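Local coordinates for protein peptide amidase (Stenotrophomonas maltophilia, PDB 1M22) that probably hydrolyses amide bonds, acting as a peptide amidase of the amidase signature family, at residues Gly213-Gln221 with Leu326-Tyr337; Arg229-Leu238 with Glu470-Glu481. One frame throughout, in Å; residues are numbered along the deposited sequence.

Contact 1: Gly213-Gln221 with Leu326-Tyr337; sequences GIIPISFSQ and LLYEFKAGLERY
Ser218 and Ser220 close on Glu329 where the loop entering strand 223-228 of the amidase-signature sheet lies along helix 319-340; Ser218 also begins an ST motif. Among the polar contacts, the Glu329 carboxylate is gripped by three bonds from the loop. Ser218 OG donates to Glu329 OE1 over 2.6 Å, while Ser220 N reaches that oxygen from the opposite face of the carboxylate plane. Ser220 OG meets the syn lone pair of Glu329 OE2 at 2.7 Å, and Tyr385 is a further partner of OE2. Ser218 OG, held anti to its own N (chi1 166°), also accepts from Gln221 N, which completes the ST motif and orients the hydroxyl.

The Phe219 ring lies flat over the acid, its plane 12° from that of the carboxylate, with Glu329 CD 3.4 Å above it and Glu329 CG making a CH-pi contact with the same face; the three bonds fix the rotation of the carboxylate.

Apolar and CH contacts carry the rest of the interface. Ile215 CG1 sits over one face of the Tyr337 ring, 3.9 Å from its centroid, while Asn90 holds the phenol oxygen. Pro216 CG rests 3.5 Å from Gly333 C. Beside it, Phe330 CA approaches Ile217 O at 3.1 Å, a CA-H...O contact.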
loop_
_atom_site.group_PDB
_atom_site.type_symbol
_atom_site.label_atom_id
_atom_site.label_comp_id
_atom_site.label_asym_id
_atom_site.label_seq_id
_atom_site.Cartn_x
_atom_site.Cartn_y
_atom_site.Cartn_z
ATOM N N GLY A 213 -7.716 12.447 6.763
ATOM C CA GLY A 213 -8.758 11.980 5.872
ATOM C C GLY A 213 -8.721 10.491 5.591
ATOM O O GLY A 213 -9.336 10.031 4.632
ATOM N N ILE A 214 -8.001 9.736 6.414
ATOM C CA ILE A 214 -7.924 8.290 6.242
ATOM C C ILE A 214 -8.448 7.588 7.493
ATOM O O ILE A 214 -8.051 7.935 8.604
ATOM C CB ILE A 214 -6.464 7.821 6.000
ATOM C CG1 ILE A 214 -5.872 8.541 4.784
ATOM C CG2 ILE A 214 -6.435 6.309 5.785
ATOM C CD1 ILE A 214 -4.425 8.177 4.498
ATOM N N ILE A 215 -9.352 6.625 7.316
ATOM C CA ILE A 215 -9.876 5.860 8.453
ATOM C C ILE A 215 -8.622 5.191 8.995
ATOM O O ILE A 215 -7.953 4.429 8.299
ATOM C CB ILE A 215 -10.921 4.824 8.005
ATOM C CG1 ILE A 215 -12.128 5.559 7.418
ATOM C CG2 ILE A 215 -11.343 3.954 9.188
ATOM C CD1 ILE A 215 -13.243 4.654 6.936
ATOM N N PRO A 216 -8.294 5.456 10.261
ATOM C CA PRO A 216 -7.090 4.895 10.866
ATOM C C PRO A 216 -7.111 3.592 11.635
ATOM O O PRO A 216 -8.140 2.947 11.830
ATOM C CB PRO A 216 -6.662 6.018 11.788
ATOM C CG PRO A 216 -8.005 6.398 12.399
ATOM C CD PRO A 216 -8.946 6.406 11.185
ATOM N N ILE A 217 -5.904 3.227 12.046
ATOM C CA ILE A 217 -5.674 2.112 12.943
ATOM C C ILE A 217 -4.685 2.708 13.942
ATOM O O ILE A 217 -5.023 2.916 15.099
ATOM C CB ILE A 217 -5.021 0.862 12.311
ATOM C CG1 ILE A 217 -5.999 0.162 11.365
ATOM C CG2 ILE A 217 -4.637 -0.115 13.431
ATOM C CD1 ILE A 217 -5.436 -1.096 10.724
ATOM N N SER A 218 -3.490 3.056 13.469
ATOM C CA SER A 218 -2.431 3.584 14.330
ATOM C C SER A 218 -1.738 4.867 13.857
ATOM O O SER A 218 -1.163 4.904 12.768
ATOM C CB SER A 218 -1.379 2.487 14.500
ATOM O OG SER A 218 -0.169 2.978 15.042
ATOM N N PHE A 219 -1.757 5.918 14.668
ATOM C CA PHE A 219 -1.066 7.126 14.245
ATOM C C PHE A 219 0.445 6.905 14.290
ATOM O O PHE A 219 1.203 7.604 13.621
ATOM C CB PHE A 219 -1.479 8.339 15.092
ATOM C CG PHE A 219 -1.341 8.142 16.570
ATOM C CD1 PHE A 219 -0.090 8.113 17.173
ATOM C CD2 PHE A 219 -2.471 8.014 17.365
ATOM C CE1 PHE A 219 0.029 7.960 18.557
ATOM C CE2 PHE A 219 -2.363 7.862 18.746
ATOM C CZ PHE A 219 -1.113 7.835 19.341
ATOM N N SER A 220 0.890 5.917 15.059
ATOM C CA SER A 220 2.313 5.623 15.144
ATOM C C SER A 220 2.859 4.889 13.916
ATOM O O SER A 220 4.015 5.097 13.537
ATOM C CB SER A 220 2.614 4.776 16.387
ATOM O OG SER A 220 2.421 5.520 17.580
ATOM N N GLN A 221 2.033 4.056 13.282
ATOM C CA GLN A 221 2.490 3.254 12.145
ATOM C C GLN A 221 1.807 3.475 10.799
ATOM O O GLN A 221 2.371 3.135 9.763
ATOM C CB GLN A 221 2.382 1.765 12.510
ATOM C CG GLN A 221 3.136 1.411 13.788
ATOM C CD GLN A 221 3.051 -0.053 14.200
ATOM O OE1 GLN A 221 3.430 -0.406 15.316
ATOM N NE2 GLN A 221 2.567 -0.912 13.306
ATOM N N LEU A 326 -1.494 -0.791 19.025
ATOM C CA LEU A 326 -2.512 -0.754 17.980
ATOM C C LEU A 326 -3.925 -0.702 18.561
ATOM O O LEU A 326 -4.774 0.034 18.067
ATOM C CB LEU A 326 -2.381 -1.967 17.051
ATOM C CG LEU A 326 -1.113 -2.049 16.197
ATOM C CD1 LEU A 326 -1.166 -3.294 15.325
ATOM C CD2 LEU A 326 -0.989 -0.806 15.333
ATOM N N LEU A 327 -4.176 -1.483 19.609
ATOM C CA LEU A 327 -5.494 -1.495 20.233
ATOM C C LEU A 327 -5.846 -0.122 20.799
ATOM O O LEU A 327 -6.937 0.391 20.564
ATOM C CB LEU A 327 -5.544 -2.551 21.343
ATOM C CG LEU A 327 -5.507 -4.012 20.887
ATOM C CD1 LEU A 327 -5.254 -4.919 22.080
ATOM C CD2 LEU A 327 -6.819 -4.371 20.204
ATOM N N TYR A 328 -4.915 0.475 21.536
ATOM C CA TYR A 328 -5.155 1.787 22.122
ATOM C C TYR A 328 -5.319 2.877 21.071
ATOM O O TYR A 328 -6.240 3.690 21.140
ATOM C CB TYR A 328 -4.006 2.183 23.055
ATOM C CG TYR A 328 -4.064 1.564 24.434
ATOM C CD1 TYR A 328 -3.725 0.229 24.638
ATOM C CD2 TYR A 328 -4.441 2.326 25.540
ATOM C CE1 TYR A 328 -3.754 -0.336 25.916
ATOM C CE2 TYR A 328 -4.474 1.773 26.819
ATOM C CZ TYR A 328 -4.129 0.445 26.997
ATOM O OH TYR A 328 -4.146 -0.106 28.260
ATOM N N GLU A 329 -4.421 2.894 20.093
ATOM C CA GLU A 329 -4.481 3.917 19.064
ATOM C C GLU A 329 -5.680 3.760 18.137
ATOM O O GLU A 329 -6.201 4.751 17.629
ATOM C CB GLU A 329 -3.165 3.938 18.280
ATOM C CG GLU A 329 -1.984 4.354 19.156
ATOM C CD GLU A 329 -0.685 4.519 18.396
ATOM O OE1 GLU A 329 -0.700 4.444 17.146
ATOM O OE2 GLU A 329 0.358 4.732 19.053
ATOM N N PHE A 330 -6.131 2.528 17.926
ATOM C CA PHE A 330 -7.285 2.301 17.063
ATOM C C PHE A 330 -8.538 2.932 17.669
ATOM O O PHE A 330 -9.278 3.631 16.984
ATOM C CB PHE A 330 -7.514 0.801 16.843
ATOM C CG PHE A 330 -8.752 0.484 16.044
ATOM C CD1 PHE A 330 -8.843 0.827 14.696
ATOM C CD2 PHE A 330 -9.838 -0.144 16.648
ATOM C CE1 PHE A 330 -9.998 0.550 13.964
ATOM C CE2 PHE A 330 -10.996 -0.426 15.928
ATOM C CZ PHE A 330 -11.079 -0.079 14.583
ATOM N N LYS A 331 -8.780 2.696 18.956
ATOM C CA LYS A 331 -9.962 3.284 19.572
ATOM C C LYS A 331 -9.883 4.807 19.541
ATOM O O LYS A 331 -10.822 5.477 19.111
ATOM C CB LYS A 331 -10.132 2.821 21.019
ATOM C CG LYS A 331 -11.379 3.408 21.665
ATOM C CD LYS A 331 -11.535 2.989 23.115
ATOM C CE LYS A 331 -12.830 3.536 23.692
ATOM N NZ LYS A 331 -13.032 3.101 25.102
ATOM N N ALA A 332 -8.759 5.350 19.989
ATOM C CA ALA A 332 -8.581 6.796 20.018
ATOM C C ALA A 332 -8.683 7.416 18.628
ATOM O O ALA A 332 -9.411 8.388 18.425
ATOM C CB ALA A 332 -7.238 7.143 20.648
ATOM N N GLY A 333 -7.957 6.842 17.672
ATOM C CA GLY A 333 -7.965 7.365 16.317
ATOM C C GLY A 333 -9.287 7.236 15.586
ATOM O O GLY A 333 -9.730 8.179 14.923
ATOM N N LEU A 334 -9.924 6.074 15.694
ATOM C CA LEU A 334 -11.193 5.865 15.012
ATOM C C LEU A 334 -12.265 6.813 15.531
ATOM O O LEU A 334 -13.013 7.404 14.749
ATOM C CB LEU A 334 -11.668 4.416 15.170
ATOM C CG LEU A 334 -12.948 4.102 14.389
ATOM C CD1 LEU A 334 -12.683 4.219 12.891
ATOM C CD2 LEU A 334 -13.429 2.701 14.736
ATOM N N GLU A 335 -12.344 6.970 16.848
ATOM C CA GLU A 335 -13.352 7.857 17.404
ATOM C C GLU A 335 -13.059 9.310 17.029
ATOM O O GLU A 335 -13.983 10.080 16.774
ATOM C CB GLU A 335 -13.457 7.653 18.921
ATOM C CG GLU A 335 -13.759 6.193 19.279
ATOM C CD GLU A 335 -14.315 5.999 20.679
ATOM O OE1 GLU A 335 -13.849 6.680 21.614
ATOM O OE2 GLU A 335 -15.212 5.144 20.840
ATOM N N ARG A 336 -11.783 9.683 16.963
ATOM C CA ARG A 336 -11.436 11.048 16.568
ATOM C C ARG A 336 -11.862 11.250 15.111
ATOM O O ARG A 336 -12.416 12.291 14.755
ATOM C CB ARG A 336 -9.928 11.296 16.706
ATOM C CG ARG A 336 -9.487 12.692 16.255
ATOM C CD ARG A 336 -8.047 12.992 16.664
ATOM N NE ARG A 336 -7.070 12.166 15.957
ATOM C CZ ARG A 336 -6.710 12.344 14.690
ATOM N NH1 ARG A 336 -7.244 13.325 13.977
ATOM N NH2 ARG A 336 -5.815 11.541 14.132
ATOM N N TYR A 337 -11.605 10.250 14.272
ATOM C CA TYR A 337 -11.980 10.328 12.865
ATOM C C TYR A 337 -13.495 10.459 12.709
ATOM O O TYR A 337 -13.974 11.294 11.937
ATOM C CB TYR A 337 -11.463 9.091 12.110
ATOM C CG TYR A 337 -11.995 8.954 10.698
ATOM C CD1 TYR A 337 -13.277 8.464 10.466
ATOM C CD2 TYR A 337 -11.234 9.349 9.598
ATOM C CE1 TYR A 337 -13.795 8.372 9.184
ATOM C CE2 TYR A 337 -11.745 9.262 8.304
ATOM C CZ TYR A 337 -13.029 8.773 8.107
ATOM O OH TYR A 337 -13.569 8.689 6.846
#

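Contact 2: Arg229-Leu238 with Glu470-Glu481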
loop_
_atom_site.group_PDB
_atom_site.type_symbol
_atom_site.label_atom_id
_atom_site.label_comp_id
_atom_site.label_asym_id
_atom_site.label_seq_id
_atom_site.Cartn_x
_atom_site.Cartn_y
_atom_site.Cartn_z
ATOM N N ARG A 229 2.912 -0.860 -11.121
ATOM C CA ARG A 229 3.565 -1.980 -11.777
ATOM C C ARG A 229 5.069 -1.772 -11.893
ATOM O O ARG A 229 5.815 -2.730 -12.101
ATOM C CB ARG A 229 2.955 -2.203 -13.162
ATOM C CG ARG A 229 1.521 -2.716 -13.120
ATOM C CD ARG A 229 0.911 -2.751 -14.513
ATOM N NE ARG A 229 0.829 -1.414 -15.094
ATOM C CZ ARG A 229 -0.130 -0.534 -14.823
ATOM N NH1 ARG A 229 -1.112 -0.842 -13.983
ATOM N NH2 ARG A 229 -0.096 0.669 -15.380
ATOM N N SER A 230 5.513 -0.527 -11.741
ATOM C CA SER A 230 6.933 -0.207 -11.849
ATOM C C SER A 230 7.380 0.776 -10.778
ATOM O O SER A 230 6.573 1.523 -10.224
ATOM C CB SER A 230 7.232 0.402 -13.220
ATOM O OG SER A 230 6.672 1.704 -13.315
ATOM N N VAL A 231 8.678 0.773 -10.501
ATOM C CA VAL A 231 9.248 1.680 -9.518
ATOM C C VAL A 231 9.101 3.128 -9.984
ATOM O O VAL A 231 8.836 4.012 -9.175
ATOM C CB VAL A 231 10.739 1.348 -9.264
ATOM C CG1 VAL A 231 11.357 2.381 -8.323
ATOM C CG2 VAL A 231 10.864 -0.053 -8.668
ATOM N N ALA A 232 9.260 3.370 -11.283
ATOM C CA ALA A 232 9.124 4.724 -11.812
ATOM C C ALA A 232 7.721 5.274 -11.549
ATOM O O ALA A 232 7.559 6.438 -11.187
ATOM C CB ALA A 232 9.419 4.730 -13.308
ATOM N N ASP A 233 6.705 4.436 -11.737
ATOM C CA ASP A 233 5.327 4.858 -11.496
ATOM C C ASP A 233 5.119 5.156 -10.010
ATOM O O ASP A 233 4.467 6.136 -9.647
ATOM C CB ASP A 233 4.344 3.769 -11.942
ATOM C CG ASP A 233 4.193 3.690 -13.450
ATOM O OD1 ASP A 233 4.914 4.416 -14.171
ATOM O OD2 ASP A 233 3.344 2.896 -13.915
ATOM N N ALA A 234 5.669 4.306 -9.147
ATOM C CA ALA A 234 5.532 4.519 -7.711
ATOM C C ALA A 234 6.197 5.831 -7.301
ATOM O O ALA A 234 5.672 6.564 -6.457
ATOM C CB ALA A 234 6.155 3.360 -6.946
ATOM N N ALA A 235 7.350 6.124 -7.898
ATOM C CA ALA A 235 8.085 7.349 -7.595
ATOM C C ALA A 235 7.294 8.580 -8.023
ATOM O O ALA A 235 7.297 9.598 -7.330
ATOM C CB ALA A 235 9.452 7.330 -8.283
ATOM N N ALA A 236 6.611 8.488 -9.159
ATOM C CA ALA A 236 5.808 9.605 -9.645
ATOM C C ALA A 236 4.671 9.890 -8.668
ATOM O O ALA A 236 4.380 11.043 -8.350
ATOM C CB ALA A 236 5.246 9.286 -11.024
ATOM N N VAL A 237 4.026 8.835 -8.184
ATOM C CA VAL A 237 2.936 9.010 -7.238
ATOM C C VAL A 237 3.433 9.587 -5.912
ATOM O O VAL A 237 2.812 10.495 -5.354
ATOM C CB VAL A 237 2.203 7.674 -6.984
ATOM C CG1 VAL A 237 1.170 7.846 -5.886
ATOM C CG2 VAL A 237 1.517 7.213 -8.262
ATOM N N LEU A 238 4.557 9.078 -5.412
ATOM C CA LEU A 238 5.101 9.570 -4.148
ATOM C C LEU A 238 5.408 11.061 -4.250
ATOM O O LEU A 238 5.168 11.822 -3.313
ATOM C CB LEU A 238 6.372 8.802 -3.764
ATOM C CG LEU A 238 6.875 9.057 -2.335
ATOM C CD1 LEU A 238 5.859 8.515 -1.335
ATOM C CD2 LEU A 238 8.222 8.391 -2.125
ATOM N N GLU A 470 13.830 7.173 1.523
ATOM C CA GLU A 470 13.118 6.867 0.280
ATOM C C GLU A 470 13.934 7.138 -0.984
ATOM O O GLU A 470 13.916 6.335 -1.911
ATOM C CB GLU A 470 11.800 7.643 0.186
ATOM C CG GLU A 470 10.729 7.218 1.179
ATOM C CD GLU A 470 10.894 7.861 2.538
ATOM O OE1 GLU A 470 11.772 8.739 2.704
ATOM O OE2 GLU A 470 10.125 7.493 3.440
ATOM N N PRO A 471 14.649 8.275 -1.049
ATOM C CA PRO A 471 15.432 8.534 -2.265
ATOM C C PRO A 471 16.407 7.398 -2.577
ATOM O O PRO A 471 16.497 6.935 -3.716
ATOM C CB PRO A 471 16.154 9.839 -1.940
ATOM C CG PRO A 471 15.184 10.538 -1.022
ATOM C CD PRO A 471 14.729 9.416 -0.116
ATOM N N LYS A 472 17.128 6.945 -1.557
ATOM C CA LYS A 472 18.101 5.870 -1.722
ATOM C C LYS A 472 17.427 4.533 -2.022
ATOM O O LYS A 472 17.898 3.765 -2.862
ATOM C CB LYS A 472 18.961 5.739 -0.461
ATOM C CG LYS A 472 20.045 4.677 -0.560
ATOM C CD LYS A 472 20.720 4.424 0.783
ATOM C CE LYS A 472 21.452 5.650 1.298
ATOM N NZ LYS A 472 22.117 5.375 2.604
ATOM N N LEU A 473 16.326 4.247 -1.334
ATOM C CA LEU A 473 15.627 2.990 -1.570
ATOM C C LEU A 473 15.106 2.921 -2.997
ATOM O O LEU A 473 15.146 1.868 -3.628
ATOM C CB LEU A 473 14.464 2.816 -0.591
ATOM C CG LEU A 473 14.836 2.543 0.867
ATOM C CD1 LEU A 473 13.568 2.268 1.665
ATOM C CD2 LEU A 473 15.780 1.348 0.952
ATOM N N ILE A 474 14.620 4.047 -3.506
ATOM C CA ILE A 474 14.109 4.083 -4.868
ATOM C C ILE A 474 15.236 3.858 -5.876
ATOM O O ILE A 474 15.064 3.111 -6.841
ATOM C CB ILE A 474 13.384 5.416 -5.146
ATOM C CG1 ILE A 474 12.047 5.419 -4.400
ATOM C CG2 ILE A 474 13.162 5.602 -6.647
ATOM C CD1 ILE A 474 11.313 6.746 -4.426
ATOM N N GLU A 475 16.387 4.490 -5.652
ATOM C CA GLU A 475 17.532 4.318 -6.548
ATOM C C GLU A 475 17.916 2.846 -6.631
ATOM O O GLU A 475 18.148 2.308 -7.715
ATOM C CB GLU A 475 18.770 5.066 -6.043
ATOM C CG GLU A 475 18.637 6.552 -5.825
ATOM C CD GLU A 475 19.964 7.170 -5.412
ATOM O OE1 GLU A 475 20.652 6.585 -4.542
ATOM O OE2 GLU A 475 20.319 8.239 -5.951
ATOM N N MET A 476 18.010 2.204 -5.470
ATOM C CA MET A 476 18.397 0.804 -5.408
ATOM C C MET A 476 17.360 -0.131 -6.015
ATOM O O MET A 476 17.700 -1.039 -6.779
ATOM C CB MET A 476 18.691 0.425 -3.954
ATOM C CG MET A 476 19.907 1.167 -3.401
ATOM S SD MET A 476 20.316 0.806 -1.684
ATOM C CE MET A 476 20.974 -0.754 -1.831
ATOM N N ALA A 477 16.094 0.098 -5.681
ATOM C CA ALA A 477 15.007 -0.722 -6.198
ATOM C C ALA A 477 14.890 -0.577 -7.714
ATOM O O ALA A 477 14.670 -1.555 -8.425
ATOM C CB ALA A 477 13.697 -0.330 -5.524
ATOM N N TYR A 478 15.036 0.646 -8.210
ATOM C CA TYR A 478 14.955 0.890 -9.643
ATOM C C TYR A 478 16.098 0.182 -10.370
ATOM O O TYR A 478 15.888 -0.466 -11.395
ATOM C CB TYR A 478 15.020 2.390 -9.929
ATOM C CG TYR A 478 14.933 2.737 -11.395
ATOM C CD1 TYR A 478 13.721 2.655 -12.082
ATOM C CD2 TYR A 478 16.064 3.147 -12.102
ATOM C CE1 TYR A 478 13.637 2.973 -13.436
ATOM C CE2 TYR A 478 15.990 3.467 -13.457
ATOM C CZ TYR A 478 14.775 3.379 -14.115
ATOM O OH TYR A 478 14.686 3.696 -15.453
ATOM N N ALA A 479 17.310 0.308 -9.839
ATOM C CA ALA A 479 18.472 -0.329 -10.454
ATOM C C ALA A 479 18.283 -1.842 -10.522
ATOM O O ALA A 479 18.647 -2.481 -11.509
ATOM C CB ALA A 479 19.730 0.012 -9.666
ATOM N N TYR A 480 17.718 -2.420 -9.467
ATOM C CA TYR A 480 17.472 -3.857 -9.442
ATOM C C TYR A 480 16.408 -4.225 -10.476
ATOM O O TYR A 480 16.570 -5.168 -11.254
ATOM C CB TYR A 480 16.990 -4.301 -8.057
ATOM C CG TYR A 480 16.413 -5.698 -8.065
ATOM C CD1 TYR A 480 17.239 -6.818 -8.160
ATOM C CD2 TYR A 480 15.033 -5.896 -8.074
ATOM C CE1 TYR A 480 16.703 -8.100 -8.276
ATOM C CE2 TYR A 480 14.489 -7.171 -8.190
ATOM C CZ TYR A 480 15.326 -8.264 -8.293
ATOM O OH TYR A 480 14.778 -9.518 -8.445
ATOM N N GLU A 481 15.318 -3.468 -10.477
ATOM C CA GLU A 481 14.213 -3.704 -11.389
ATOM C C GLU A 481 14.622 -3.623 -12.855
ATOM O O GLU A 481 14.215 -4.451 -13.673
ATOM C CB GLU A 481 13.110 -2.684 -11.117
ATOM C CG GLU A 481 11.914 -2.799 -12.036
ATOM C CD GLU A 481 11.099 -1.523 -12.062
ATOM O OE1 GLU A 481 11.673 -0.466 -12.398
ATOM O OE2 GLU A 481 9.894 -1.575 -11.748
HETATM O O HOH W 1 8.392 -3.825 -11.424
HETATM O O HOH W 2 10.451 1.638 -13.191
#
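An antiparallel helix pair, 231-241 against 470-484, is joined here by knob-into-hole packing and by a glutamate at a helix N-terminus. The short segments run 157° apart, with their axes approaching to 10.2 Å. Val231 is the knob, set among Ile474, Ala477, Tyr478 and Glu481. Its chi1 of 175° sends CG1 anti to the backbone N, and this branch meets Ile474 CG2 at 4.1 Å and Tyr478 CB at 4.0 Å. The other branch, CG2, lies against Ala477 and the carboxylate of Glu481. Farther along, Ala235 CB and Leu238 CD2 both pack on Ile474 CD1, the latter at 4.2 Å. Behind the pair, Val231 and Ala477 both also touch Val449 of strand 446-454, so the helices share a seat on the central sheet.

The polar end illustrates how N-H groups of a first helical turn find acceptors. Ser230 is the N-cap, its OG accepting from Asp233 N and also bonded to Asp12. Glu481 serves the two N-H groups that come before Asp233 N, Val231 N directly and Ala232 N through a water: an extended chain brings OE2 to 2.9 Å from Val231 N, on the syn side and 26° out of the carboxylate plane. The helix start would probably favour the ionised acid. One water donates to both Arg229 O and Glu481 OE2; a second accepts from Ala232 N (2.8 Å) and donates to Glu481 OE1 (2.6 Å).

How the contacts relate
Contacts 1 and 2 lie on opposite sides of the chain's centre, their own centres 29 Å apart and their nearest atoms about 11 Å apart. One strand connects them: 223-228 follows the loop 213-221 and leads into 229-238, while the partner helices come from later in the chain, so the segments alternate in sequence. Only contact 1 borders the active site. The side chain of Ile217 is about 6 Å from that of the nucleophile Ser189 and equally near that of Ser165, and the side chain of Phe219 comes within about 3 Å of a bound buffer molecule, EPE. Contact 2, remote from the catalytic residues, is structural packing.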